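Local coordinates for putative capsular polysaccharide biosynthesis protein (Streptococcus pneumoniae serotype 4, PDB 6EWJ) that probably acts as a pyridoxal phosphate-dependent sugar aminotransferase in the biosynthesis of pneumococcal teichoic acid, at residues K128-I133 and K163-F168; I322-G327 and A373-E378; A343-N348 and V394-E399. One frame throughout, in Å; residues are numbered along the deposited sequence.

Contact 1 of 3, residues K128-I133 and K163-F168; sequences KTKVII and KWQKAF
Two N-H groups converge on Gln165 OE1: the ammonium of Lys130, with NZ 3.1 Å from Gln165 OE1 in a weak hydrogen bond, and the backbone N of Ser161, just ahead of helix 163-168. The lysine comes from strand 129-132, an inner strand of the seven-stranded mixed sheet at the centre of this aminotransferase fold, between strands 82-86 and 172-177. Everything that crosses between the two segments is carried by these two residues, whose CA atoms lie 7.8 Å apart.

The two side chains meet at about a right angle. Gln165 runs straight beyond CG (chi2 168°), so its amide reaches from the helix toward the strand. Lys130 turns early, at chi2 (-51°), and then runs on extended, which brings the last part of its chain alongside the amide oxygen. Lys130 CE is 3.1 Å from Gln165 OE1, as near as the nitrogen is, and Lys130 CD lies 3.4 Å from the same oxygen. Aliphatic carbons thus share the oxygen's surroundings with the charged end.

The other half of the amide is also employed, for Gln165 NE2 donates to the carbonyl of Leu75, just past helix 64-74. With OE1 accepting on one side and NE2 donating on the other, the carboxamide can hardly flip, and glutamine suits a place that asks for both roles. Phe158 adds a cation-pi contact to the Lys130 ammonium.

Both residues are buried, yet the lysine charge meets a neutral dipole here rather than a carboxylate. The weak bond and the aromatic partner probably share in stabilising that charge, while the amide, bonded at both of its ends, ties helix 163-168 to the loop after helix 64-74 as well as to the sheet.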
ATOM      1  N   LYS A 128      -6.390  10.182  28.094  1.00 35.22           N
ATOM      2  CA  LYS A 128      -6.262  10.139  26.632  1.00 34.19           C
ATOM      3  C   LYS A 128      -5.873   8.749  26.020  1.00 32.07           C
ATOM      4  O   LYS A 128      -5.922   8.586  24.800  1.00 30.60           O
ATOM      5  CB  LYS A 128      -5.227  11.187  26.183  1.00 34.48           C
ATOM      6  CG  LYS A 128      -5.423  12.612  26.725  1.00 36.31           C
ATOM      7  CD  LYS A 128      -4.445  13.572  26.068  1.00 36.39           C
ATOM      8  CE  LYS A 128      -4.971  14.995  26.037  1.00 38.80           C
ATOM      9  NZ  LYS A 128      -3.880  15.967  25.727  1.00 39.00           N
ATOM     10  N   THR A 129      -5.434   7.793  26.848  1.00 31.58           N
ATOM     11  CA  THR A 129      -4.926   6.530  26.342  1.00 30.22           C
ATOM     12  C   THR A 129      -6.076   5.754  25.720  1.00 29.82           C
ATOM     13  O   THR A 129      -7.099   5.517  26.382  1.00 30.42           O
ATOM     14  CB  THR A 129      -4.261   5.654  27.426  1.00 30.47           C
ATOM     15  OG1 THR A 129      -3.378   6.440  28.226  1.00 30.52           O
ATOM     16  CG2 THR A 129      -3.445   4.525  26.766  1.00 29.31           C
ATOM     17  N   LYS A 130      -5.914   5.409  24.436  1.00 29.29           N
ATOM     18  CA  LYS A 130      -6.867   4.571  23.701  1.00 29.25           C
ATOM     19  C   LYS A 130      -6.393   3.162  23.391  1.00 27.36           C
ATOM     20  O   LYS A 130      -7.221   2.228  23.298  1.00 27.55           O
ATOM     21  CB  LYS A 130      -7.262   5.219  22.368  1.00 29.76           C
ATOM     22  CG  LYS A 130      -7.921   6.581  22.457  1.00 31.45           C
ATOM     23  CD  LYS A 130      -9.099   6.628  23.414  1.00 33.82           C
ATOM     24  CE  LYS A 130      -9.828   7.955  23.295  1.00 35.47           C
ATOM     25  NZ  LYS A 130     -11.001   7.963  24.169  1.00 37.34           N
ATOM     26  N   VAL A 131      -5.092   2.985  23.190  1.00 25.09           N
ATOM     27  CA  VAL A 131      -4.552   1.736  22.663  1.00 23.62           C
ATOM     28  C   VAL A 131      -3.208   1.448  23.301  1.00 22.89           C
ATOM     29  O   VAL A 131      -2.424   2.373  23.580  1.00 23.12           O
ATOM     30  CB  VAL A 131      -4.372   1.783  21.132  1.00 22.80           C
ATOM     31  CG1 VAL A 131      -3.578   0.596  20.614  1.00 21.97           C
ATOM     32  CG2 VAL A 131      -5.715   1.819  20.430  1.00 23.33           C
ATOM     33  N   ILE A 132      -2.952   0.173  23.543  1.00 22.03           N
ATOM     34  CA  ILE A 132      -1.648  -0.313  23.918  1.00 21.18           C
ATOM     35  C   ILE A 132      -1.219  -1.258  22.801  1.00 20.24           C
ATOM     36  O   ILE A 132      -1.997  -2.149  22.395  1.00 19.78           O
ATOM     37  CB  ILE A 132      -1.661  -1.061  25.264  1.00 21.63           C
ATOM     38  CG1 ILE A 132      -2.079  -0.119  26.377  1.00 22.70           C
ATOM     39  CG2 ILE A 132      -0.265  -1.623  25.572  1.00 21.31           C
ATOM     40  CD1 ILE A 132      -2.488  -0.783  27.670  1.00 23.84           C
ATOM     41  N   ILE A 133       0.018  -1.078  22.324  1.00 19.53           N
ATOM     42  CA  ILE A 133       0.631  -1.963  21.321  1.00 19.02           C
ATOM     43  C   ILE A 133       1.853  -2.747  21.889  1.00 19.43           C
ATOM     44  O   ILE A 133       2.996  -2.309  21.724  1.00 19.98           O
ATOM     45  CB  ILE A 133       1.051  -1.183  20.015  1.00 18.22           C
ATOM     46  CG1 ILE A 133      -0.092  -0.286  19.511  1.00 18.30           C
ATOM     47  CG2 ILE A 133       1.480  -2.174  18.907  1.00 17.68           C
ATOM     48  CD1 ILE A 133       0.230   0.528  18.243  1.00 17.80           C
ATOM     49  N   LYS A 163     -17.366   4.901  17.817  1.00 39.93           N
ATOM     50  CA  LYS A 163     -18.198   3.713  17.857  1.00 40.92           C
ATOM     51  C   LYS A 163     -17.497   2.549  18.557  1.00 40.47           C
ATOM     52  O   LYS A 163     -17.968   2.054  19.582  1.00 41.24           O
ATOM     53  CB  LYS A 163     -18.616   3.288  16.454  1.00 41.26           C
ATOM     54  CG  LYS A 163     -19.499   2.039  16.436  1.00 42.43           C
ATOM     55  CD  LYS A 163     -20.094   1.760  15.068  1.00 42.64           C
ATOM     56  CE  LYS A 163     -19.117   1.040  14.169  1.00 42.00           C
ATOM     57  NZ  LYS A 163     -19.700   0.782  12.812  1.00 42.29           N
ATOM     58  N   TRP A 164     -16.357   2.144  18.022  1.00 39.01           N
ATOM     59  CA  TRP A 164     -15.670   0.960  18.516  1.00 38.83           C
ATOM     60  C   TRP A 164     -15.061   1.175  19.896  1.00 37.98           C
ATOM     61  O   TRP A 164     -15.060   0.259  20.714  1.00 38.92           O
ATOM     62  CB  TRP A 164     -14.639   0.457  17.507  1.00 37.72           C
ATOM     63  CG  TRP A 164     -15.263  -0.080  16.274  1.00 38.21           C
ATOM     64  CD1 TRP A 164     -15.127   0.416  15.009  1.00 37.90           C
ATOM     65  CD2 TRP A 164     -16.171  -1.193  16.175  1.00 39.39           C
ATOM     66  NE1 TRP A 164     -15.885  -0.320  14.126  1.00 38.47           N
ATOM     67  CE2 TRP A 164     -16.540  -1.309  14.817  1.00 39.04           C
ATOM     68  CE3 TRP A 164     -16.716  -2.094  17.105  1.00 40.26           C
ATOM     69  CZ2 TRP A 164     -17.403  -2.318  14.355  1.00 39.38           C
ATOM     70  CZ3 TRP A 164     -17.577  -3.087  16.651  1.00 40.77           C
ATOM     71  CH2 TRP A 164     -17.909  -3.189  15.280  1.00 40.38           C
ATOM     72  N   GLN A 165     -14.617   2.391  20.199  1.00 37.30           N
ATOM     73  CA  GLN A 165     -14.123   2.680  21.564  1.00 37.21           C
ATOM     74  C   GLN A 165     -15.213   2.542  22.622  1.00 38.69           C
ATOM     75  O   GLN A 165     -14.933   2.124  23.749  1.00 38.49           O
ATOM     76  CB  GLN A 165     -13.519   4.079  21.665  1.00 36.44           C
ATOM     77  CG  GLN A 165     -12.215   4.250  20.899  1.00 34.85           C
ATOM     78  CD  GLN A 165     -11.822   5.721  20.800  1.00 34.20           C
ATOM     79  OE1 GLN A 165     -12.082   6.508  21.712  1.00 34.08           O
ATOM     80  NE2 GLN A 165     -11.252   6.105  19.668  1.00 33.33           N
ATOM     81  N   LYS A 166     -16.428   2.972  22.278  1.00 40.17           N
ATOM     82  CA  LYS A 166     -17.581   2.776  23.171  1.00 42.22           C
ATOM     83  C   LYS A 166     -17.893   1.317  23.389  1.00 40.93           C
ATOM     84  O   LYS A 166     -18.282   0.951  24.481  1.00 41.51           O
ATOM     85  CB  LYS A 166     -18.829   3.557  22.756  1.00 44.42           C
ATOM     86  CG  LYS A 166     -19.734   3.930  23.914  1.00 47.81           C
ATOM     87  CD  LYS A 166     -20.803   4.999  23.617  1.00 50.29           C
ATOM     88  CE  LYS A 166     -20.446   6.128  22.631  1.00 49.96           C
ATOM     89  NZ  LYS A 166     -20.795   5.803  21.219  1.00 49.58           N
ATOM     90  N   ALA A 167     -17.730   0.497  22.349  1.00 38.82           N
ATOM     91  CA  ALA A 167     -18.062  -0.941  22.415  1.00 38.73           C
ATOM     92  C   ALA A 167     -17.209  -1.650  23.492  1.00 37.60           C
ATOM     93  O   ALA A 167     -17.700  -2.392  24.344  1.00 38.85           O
ATOM     94  CB  ALA A 167     -17.868  -1.574  21.027  1.00 37.33           C
ATOM     95  N   PHE A 168     -15.907  -1.471  23.370  1.00 35.75           N
ATOM     96  CA  PHE A 168     -14.946  -1.944  24.367  1.00 35.12           C
ATOM     97  C   PHE A 168     -15.123  -1.320  25.745  1.00 36.17           C
ATOM     98  O   PHE A 168     -15.171  -2.004  26.767  1.00 36.70           O
ATOM     99  CB  PHE A 168     -13.530  -1.753  23.765  1.00 33.33           C
ATOM    100  CG  PHE A 168     -13.157  -2.815  22.786  1.00 31.77           C
ATOM    101  CD1 PHE A 168     -13.395  -2.644  21.426  1.00 30.99           C
ATOM    102  CD2 PHE A 168     -12.627  -4.024  23.216  1.00 31.24           C
ATOM    103  CE1 PHE A 168     -13.060  -3.636  20.532  1.00 29.94           C
ATOM    104  CE2 PHE A 168     -12.287  -5.018  22.324  1.00 30.01           C
ATOM    105  CZ  PHE A 168     -12.503  -4.817  20.973  1.00 29.75           C
TER

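Contact 2 of 3, residues I322-G327 and A373-E378; sequences ITRVEG and AYAFFE
Arg324 and Phe376 cross at about a right angle, with the plane of the guanidinium turned 47° from that of the ring, so the two flat groups are not stacked. What lies over the guanidinium is backbone: Phe376 CA sits 3.5 Å above the plane, over its centre. The ring instead meets the aliphatic part of the arginine, Arg324 CD coming to 3.7 Å from Phe376 CD2. A bend at chi3 (64°) in an otherwise extended chain turns the guanidinium across the helix backbone, where Arg324 NH2 lies 3.1 Å from Ala375 O.

Farther along the same ring, Ile322 CG2 touches Phe376 CZ at 3.9 Å. Both residues are buried, so an aliphatic and an aromatic side chain meet without enclosing a polar group. Ile322 and Arg324, two apart on the strand, both point their CB atoms at helix 371-378, whereas Thr323 points away. Phe376 CG is anti to the backbone N, a torsion that swings the ring toward the strand. The axes of strand 322-325 and helix 373-378 pass 8.8 Å apart, nearly perpendicular at 92°.

Strand 321-325 is the middle one of the small three-stranded antiparallel sheet. Ile322 also lies about 6 Å, side chain to side chain, from Tyr351 and His179, which bind pyridoxal phosphate in another structure of this protein.

Arginine fits this partly exposed place because its CD methylene can pack against a phenyl ring while its nitrogens serve polar groups beyond. Asn379 OD1 accepts from Arg324 NE, and Ala111 O takes a weak bond from Arg324 NH1. Neutral oxygens thus border the charge, probably spreading its stabilisation over several dipoles.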
ATOM      1  N   ILE A 322      17.456 -13.862  19.179  1.00 20.00           N
ATOM      2  CA  ILE A 322      17.966 -12.740  19.947  1.00 20.28           C
ATOM      3  C   ILE A 322      18.852 -13.234  21.099  1.00 21.08           C
ATOM      4  O   ILE A 322      18.441 -14.135  21.876  1.00 21.17           O
ATOM      5  CB  ILE A 322      16.789 -11.856  20.435  1.00 20.01           C
ATOM      6  CG1 ILE A 322      16.109 -11.250  19.168  1.00 19.93           C
ATOM      7  CG2 ILE A 322      17.295 -10.831  21.467  1.00 20.12           C
ATOM      8  CD1 ILE A 322      15.112 -10.126  19.346  1.00 19.79           C
ATOM      9  N   THR A 323      20.058 -12.659  21.190  1.00 21.21           N
ATOM     10  CA  THR A 323      20.993 -12.973  22.260  1.00 22.01           C
ATOM     11  C   THR A 323      21.479 -11.705  22.862  1.00 22.19           C
ATOM     12  O   THR A 323      21.480 -10.647  22.208  1.00 21.76           O
ATOM     13  CB  THR A 323      22.215 -13.840  21.854  1.00 22.84           C
ATOM     14  OG1 THR A 323      23.250 -13.036  21.237  1.00 22.87           O
ATOM     15  CG2 THR A 323      21.817 -15.024  20.924  1.00 22.91           C
ATOM     16  N   ARG A 324      21.855 -11.793  24.130  1.00 22.72           N
ATOM     17  CA  ARG A 324      22.617 -10.764  24.784  1.00 23.69           C
ATOM     18  C   ARG A 324      23.922 -11.354  25.355  1.00 24.93           C
ATOM     19  O   ARG A 324      23.901 -12.451  25.910  1.00 26.17           O
ATOM     20  CB  ARG A 324      21.782 -10.090  25.870  1.00 23.64           C
ATOM     21  CG  ARG A 324      20.543  -9.390  25.346  1.00 22.75           C
ATOM     22  CD  ARG A 324      19.685  -8.852  26.458  1.00 22.44           C
ATOM     23  NE  ARG A 324      20.389  -7.829  27.211  1.00 22.99           N
ATOM     24  CZ  ARG A 324      19.975  -7.305  28.364  1.00 23.53           C
ATOM     25  NH1 ARG A 324      18.852  -7.752  28.938  1.00 23.76           N
ATOM     26  NH2 ARG A 324      20.693  -6.365  28.969  1.00 23.75           N
ATOM     27  N   VAL A 325      25.049 -10.662  25.155  1.00 25.29           N
ATOM     28  CA  VAL A 325      26.369 -11.140  25.560  1.00 26.94           C
ATOM     29  C   VAL A 325      26.720 -10.485  26.906  1.00 27.78           C
ATOM     30  O   VAL A 325      26.884  -9.258  26.996  1.00 26.43           O
ATOM     31  CB  VAL A 325      27.475 -10.856  24.517  1.00 27.37           C
ATOM     32  CG1 VAL A 325      28.743 -11.631  24.857  1.00 28.36           C
ATOM     33  CG2 VAL A 325      27.004 -11.259  23.120  1.00 27.01           C
ATOM     34  N   GLU A 326      26.740 -11.282  27.967  1.00 29.51           N
ATOM     35  CA  GLU A 326      26.978 -10.728  29.287  1.00 31.79           C
ATOM     36  C   GLU A 326      28.280  -9.957  29.322  1.00 32.42           C
ATOM     37  O   GLU A 326      29.301 -10.432  28.829  1.00 32.73           O
ATOM     38  CB  GLU A 326      27.022 -11.786  30.372  1.00 34.59           C
ATOM     39  CG  GLU A 326      27.344 -11.180  31.755  1.00 37.19           C
ATOM     40  CD  GLU A 326      26.903 -12.027  32.912  1.00 39.20           C
ATOM     41  OE1 GLU A 326      25.976 -12.842  32.732  1.00 41.41           O
ATOM     42  OE2 GLU A 326      27.481 -11.862  34.012  1.00 42.80           O
ATOM     43  N   GLY A 327      28.239  -8.789  29.953  1.00 32.93           N
ATOM     44  CA  GLY A 327      29.457  -8.025  30.231  1.00 34.14           C
ATOM     45  C   GLY A 327      30.004  -7.195  29.083  1.00 34.39           C
ATOM     46  O   GLY A 327      31.040  -6.546  29.243  1.00 36.52           O
ATOM     47  N   ALA A 373      15.607  -0.233  28.184  1.00 22.89           N
ATOM     48  CA  ALA A 373      15.601  -0.373  26.731  1.00 22.02           C
ATOM     49  C   ALA A 373      16.992  -0.261  26.185  1.00 21.49           C
ATOM     50  O   ALA A 373      17.418  -1.082  25.359  1.00 21.23           O
ATOM     51  CB  ALA A 373      14.671   0.670  26.071  1.00 21.68           C
ATOM     52  N   TYR A 374      17.716   0.764  26.638  1.00 22.04           N
ATOM     53  CA  TYR A 374      19.109   0.928  26.228  1.00 22.05           C
ATOM     54  C   TYR A 374      19.968  -0.302  26.577  1.00 21.94           C
ATOM     55  O   TYR A 374      20.793  -0.725  25.792  1.00 21.31           O
ATOM     56  CB  TYR A 374      19.737   2.189  26.849  1.00 23.09           C
ATOM     57  CG  TYR A 374      21.092   2.429  26.271  1.00 23.92           C
ATOM     58  CD1 TYR A 374      21.213   3.053  25.013  1.00 23.93           C
ATOM     59  CD2 TYR A 374      22.263   2.014  26.929  1.00 25.04           C
ATOM     60  CE1 TYR A 374      22.440   3.234  24.437  1.00 25.05           C
ATOM     61  CE2 TYR A 374      23.506   2.206  26.346  1.00 25.75           C
ATOM     62  CZ  TYR A 374      23.574   2.822  25.108  1.00 25.84           C
ATOM     63  OH  TYR A 374      24.777   3.050  24.501  1.00 28.18           O
ATOM     64  N   ALA A 375      19.826  -0.782  27.801  1.00 22.11           N
ATOM     65  CA  ALA A 375      20.715  -1.826  28.302  1.00 22.77           C
ATOM     66  C   ALA A 375      20.457  -3.130  27.535  1.00 22.38           C
ATOM     67  O   ALA A 375      21.393  -3.859  27.236  1.00 22.81           O
ATOM     68  CB  ALA A 375      20.579  -2.005  29.827  1.00 23.35           C
ATOM     69  N   PHE A 376      19.206  -3.371  27.157  1.00 21.90           N
ATOM     70  CA  PHE A 376      18.868  -4.539  26.313  1.00 21.88           C
ATOM     71  C   PHE A 376      19.542  -4.482  24.963  1.00 21.35           C
ATOM     72  O   PHE A 376      20.132  -5.455  24.524  1.00 21.99           O
ATOM     73  CB  PHE A 376      17.358  -4.604  26.119  1.00 22.07           C
ATOM     74  CG  PHE A 376      16.889  -5.773  25.310  1.00 22.66           C
ATOM     75  CD1 PHE A 376      16.798  -5.679  23.921  1.00 22.86           C
ATOM     76  CD2 PHE A 376      16.517  -6.958  25.934  1.00 23.89           C
ATOM     77  CE1 PHE A 376      16.328  -6.747  23.157  1.00 23.53           C
ATOM     78  CE2 PHE A 376      16.052  -8.041  25.176  1.00 24.29           C
ATOM     79  CZ  PHE A 376      15.955  -7.934  23.790  1.00 23.71           C
ATOM     80  N   PHE A 377      19.435  -3.318  24.333  1.00 20.89           N
ATOM     81  CA  PHE A 377      20.062  -3.006  23.037  1.00 20.60           C
ATOM     82  C   PHE A 377      21.564  -3.083  23.049  1.00 21.10           C
ATOM     83  O   PHE A 377      22.181  -3.663  22.154  1.00 21.48           O
ATOM     84  CB  PHE A 377      19.644  -1.610  22.586  1.00 20.67           C
ATOM     85  CG  PHE A 377      20.607  -0.952  21.630  1.00 20.76           C
ATOM     86  CD1 PHE A 377      20.720  -1.398  20.295  1.00 20.45           C
ATOM     87  CD2 PHE A 377      21.390   0.139  22.038  1.00 21.06           C
ATOM     88  CE1 PHE A 377      21.639  -0.822  19.423  1.00 20.63           C
ATOM     89  CE2 PHE A 377      22.293   0.702  21.160  1.00 21.36           C
ATOM     90  CZ  PHE A 377      22.399   0.235  19.841  1.00 21.12           C
ATOM     91  N   GLU A 378      22.162  -2.496  24.063  1.00 21.67           N
ATOM     92  CA  GLU A 378      23.601  -2.390  24.159  1.00 22.70           C
ATOM     93  C   GLU A 378      24.439  -3.670  23.889  1.00 22.52           C
ATOM     94  O   GLU A 378      25.496  -3.591  23.243  1.00 23.19           O
ATOM     95  CB  GLU A 378      23.977  -1.837  25.554  1.00 24.12           C
ATOM     96  CG  GLU A 378      25.380  -1.280  25.628  1.00 25.72           C
ATOM     97  CD  GLU A 378      25.823  -0.896  27.035  1.00 26.89           C
ATOM     98  OE1 GLU A 378      25.034  -0.965  27.998  1.00 27.91           O
ATOM     99  OE2 GLU A 378      26.979  -0.478  27.154  1.00 28.75           O
TER

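Contact 3 of 3, residues A343-N348 and V394-E399; sequences AGIASN and VDYIIE
A tyrosine hydroxyl reaches across to the backbone at the very end of another helix: Tyr396 OH donates to Ala343 O over 2.6 Å, a short hydrogen bond. That carbonyl precedes Gly344, the C-prime residue of the Schellman motif that ends helix 330-342, in which Ile345 N bonds back to Leu340 O. Gly344 adopts a positive phi (78°) that lets the chain turn out of the helix. Glycine tolerates this conformation readily, having no side chain to clash with the backbone. The bond is well directed, since the hydroxyl lies in the carbonyl plane, on a lone pair, at a C=O...O angle of 133°. The carbonyl oxygen in turn lies in the plane of the ring, at its edge.

Ile345, the first residue beyond the glycine, sends its side chain back toward helix 391-409. CG1 is anti to the carbonyl carbon (chi1 -60°) and carries Ile345 CD1 to 3.6 Å from Tyr396 CE2. The same branch also reaches Ile397, where Ile345 CG2 packs against Ile397 CG1 at 3.9 Å. A branched aliphatic residue suits this buried place, as it offers carbons to both neighbours on one helix turn.

Ile12, near the start of the modelled chain, touches Tyr396 and Ile397 and pairs through its backbone with Gly344 and Ala346. Beside the hydroxyl's bond, the methyl of Ala343 also closes on the tyrosine, its CB standing 3.6 Å from Tyr396 OH.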
ATOM      1  N   ALA A 343      34.045 -13.695   9.699  1.00 41.01           N
ATOM      2  CA  ALA A 343      33.979 -15.153   9.760  1.00 41.27           C
ATOM      3  C   ALA A 343      32.826 -15.722   8.886  1.00 40.41           C
ATOM      4  O   ALA A 343      32.531 -16.905   8.958  1.00 40.43           O
ATOM      5  CB  ALA A 343      33.838 -15.592  11.218  1.00 40.89           C
ATOM      6  N   GLY A 344      32.195 -14.880   8.067  1.00 39.85           N
ATOM      7  CA  GLY A 344      31.137 -15.307   7.148  1.00 38.87           C
ATOM      8  C   GLY A 344      29.791 -15.526   7.805  1.00 37.38           C
ATOM      9  O   GLY A 344      28.999 -16.344   7.330  1.00 38.28           O
ATOM     10  N   ILE A 345      29.540 -14.808   8.907  1.00 35.80           N
ATOM     11  CA  ILE A 345      28.286 -14.895   9.649  1.00 33.95           C
ATOM     12  C   ILE A 345      27.593 -13.542   9.736  1.00 31.91           C
ATOM     13  O   ILE A 345      28.064 -12.645  10.450  1.00 31.39           O
ATOM     14  CB  ILE A 345      28.531 -15.426  11.083  1.00 34.34           C
ATOM     15  CG1 ILE A 345      29.158 -16.817  11.025  1.00 35.68           C
ATOM     16  CG2 ILE A 345      27.223 -15.497  11.859  1.00 33.70           C
ATOM     17  CD1 ILE A 345      29.773 -17.269  12.324  1.00 36.64           C
ATOM     18  N   ALA A 346      26.452 -13.433   9.062  1.00 30.60           N
ATOM     19  CA  ALA A 346      25.610 -12.241   9.117  1.00 29.64           C
ATOM     20  C   ALA A 346      24.867 -12.219  10.463  1.00 28.47           C
ATOM     21  O   ALA A 346      24.569 -13.271  11.041  1.00 28.98           O
ATOM     22  CB  ALA A 346      24.615 -12.216   7.958  1.00 29.05           C
ATOM     23  N   SER A 347      24.693 -11.025  10.999  1.00 27.23           N
ATOM     24  CA  SER A 347      24.065 -10.858  12.302  1.00 26.33           C
ATOM     25  C   SER A 347      23.352  -9.527  12.263  1.00 25.71           C
ATOM     26  O   SER A 347      23.529  -8.735  11.292  1.00 25.54           O
ATOM     27  CB  SER A 347      25.089 -10.967  13.446  1.00 26.93           C
ATOM     28  OG  SER A 347      26.046  -9.907  13.467  1.00 27.12           O
ATOM     29  N   ASN A 348      22.525  -9.277  13.262  1.00 24.41           N
ATOM     30  CA  ASN A 348      21.730  -8.106  13.268  1.00 24.33           C
ATOM     31  C   ASN A 348      21.464  -7.675  14.655  1.00 22.89           C
ATOM     32  O   ASN A 348      21.910  -8.326  15.612  1.00 22.51           O
ATOM     33  CB  ASN A 348      20.425  -8.406  12.528  1.00 26.28           C
ATOM     34  CG  ASN A 348      19.889  -7.227  11.775  1.00 28.59           C
ATOM     35  OD1 ASN A 348      20.206  -6.058  12.069  1.00 30.30           O
ATOM     36  ND2 ASN A 348      19.023  -7.512  10.818  1.00 30.44           N
ATOM     37  N   VAL A 394      24.869 -23.890  11.705  1.00 36.53           N
ATOM     38  CA  VAL A 394      24.472 -23.584  13.074  1.00 35.66           C
ATOM     39  C   VAL A 394      25.641 -23.915  14.047  1.00 36.69           C
ATOM     40  O   VAL A 394      26.000 -23.098  14.892  1.00 34.96           O
ATOM     41  CB  VAL A 394      23.160 -24.296  13.504  1.00 35.18           C
ATOM     42  CG1 VAL A 394      22.833 -23.995  14.965  1.00 34.67           C
ATOM     43  CG2 VAL A 394      21.968 -23.863  12.654  1.00 34.09           C
ATOM     44  N   ASP A 395      26.231 -25.095  13.879  1.00 38.82           N
ATOM     45  CA  ASP A 395      27.388 -25.522  14.691  1.00 40.52           C
ATOM     46  C   ASP A 395      28.548 -24.551  14.539  1.00 40.71           C
ATOM     47  O   ASP A 395      29.185 -24.172  15.522  1.00 41.46           O
ATOM     48  CB  ASP A 395      27.825 -26.937  14.325  1.00 42.47           C
ATOM     49  CG  ASP A 395      26.816 -27.990  14.770  1.00 42.94           C
ATOM     50  OD1 ASP A 395      25.868 -27.682  15.537  1.00 42.21           O
ATOM     51  OD2 ASP A 395      26.973 -29.146  14.360  1.00 45.39           O
ATOM     52  N   TYR A 396      28.787 -24.133  13.305  1.00 40.20           N
ATOM     53  CA  TYR A 396      29.808 -23.125  13.015  1.00 39.93           C
ATOM     54  C   TYR A 396      29.519 -21.775  13.691  1.00 37.45           C
ATOM     55  O   TYR A 396      30.426 -21.188  14.277  1.00 37.63           O
ATOM     56  CB  TYR A 396      29.969 -22.965  11.502  1.00 40.34           C
ATOM     57  CG  TYR A 396      30.966 -21.907  11.117  1.00 41.05           C
ATOM     58  CD1 TYR A 396      32.335 -22.136  11.229  1.00 42.60           C
ATOM     59  CD2 TYR A 396      30.534 -20.663  10.628  1.00 40.36           C
ATOM     60  CE1 TYR A 396      33.259 -21.158  10.863  1.00 43.04           C
ATOM     61  CE2 TYR A 396      31.435 -19.686  10.258  1.00 40.51           C
ATOM     62  CZ  TYR A 396      32.796 -19.932  10.379  1.00 42.06           C
ATOM     63  OH  TYR A 396      33.683 -18.954  10.018  1.00 41.79           O
ATOM     64  N   ILE A 397      28.267 -21.318  13.645  1.00 34.90           N
ATOM     65  CA  ILE A 397      27.875 -20.048  14.296  1.00 33.09           C
ATOM     66  C   ILE A 397      28.062 -20.152  15.825  1.00 33.25           C
ATOM     67  O   ILE A 397      28.618 -19.250  16.446  1.00 32.87           O
ATOM     68  CB  ILE A 397      26.418 -19.635  13.934  1.00 31.68           C
ATOM     69  CG1 ILE A 397      26.337 -19.231  12.451  1.00 31.14           C
ATOM     70  CG2 ILE A 397      25.936 -18.467  14.775  1.00 30.19           C
ATOM     71  CD1 ILE A 397      24.942 -19.208  11.869  1.00 30.13           C
ATOM     72  N   ILE A 398      27.610 -21.252  16.416  1.00 33.16           N
ATOM     73  CA  ILE A 398      27.800 -21.489  17.861  1.00 33.43           C
ATOM     74  C   ILE A 398      29.279 -21.340  18.269  1.00 34.85           C
ATOM     75  O   ILE A 398      29.640 -20.527  19.111  1.00 34.40           O
ATOM     76  CB  ILE A 398      27.259 -22.886  18.263  1.00 33.73           C
ATOM     77  CG1 ILE A 398      25.741 -22.907  18.185  1.00 32.23           C
ATOM     78  CG2 ILE A 398      27.679 -23.275  19.700  1.00 34.11           C
ATOM     79  CD1 ILE A 398      25.168 -24.305  18.162  1.00 33.05           C
ATOM     80  N   GLU A 399      30.128 -22.137  17.636  1.00 36.79           N
ATOM     81  CA  GLU A 399      31.498 -22.200  18.052  1.00 38.72           C
ATOM     82  C   GLU A 399      32.241 -20.858  17.712  1.00 38.30           C
ATOM     83  O   GLU A 399      32.989 -20.354  18.554  1.00 38.20           O
ATOM     84  CB  GLU A 399      32.142 -23.569  17.743  1.00 40.87           C
ATOM     85  CG  GLU A 399      32.634 -23.643  16.361  1.00 42.35           C
ATOM     86  CD  GLU A 399      34.051 -23.083  16.255  1.00 43.84           C
ATOM     87  OE1 GLU A 399      34.254 -21.886  16.568  1.00 44.36           O
ATOM     88  OE2 GLU A 399      34.976 -23.853  15.899  1.00 45.77           O
TER

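In the fold
Contact 1 belongs to the large domain built on the seven-stranded sheet, whereas contacts 2 and 3 lie around the small antiparallel sheet and its helices, contact 3 on the opposite side of the chain's centre from contact 1. The centres of contacts 2 and 3 are about 18 Å apart and lie about 33 and 44 Å respectively from that of contact 1. Only contact 1 is wholly buried among its touching residues; it is also the smallest, bridged by one weak hydrogen bond. The other two are partly buried and combine aliphatic-aromatic packing with backbone carbonyls. Their segments alternate along the chain, and helix 391-409 of contact 3 also packs on Thr323 and Val325 of contact 2.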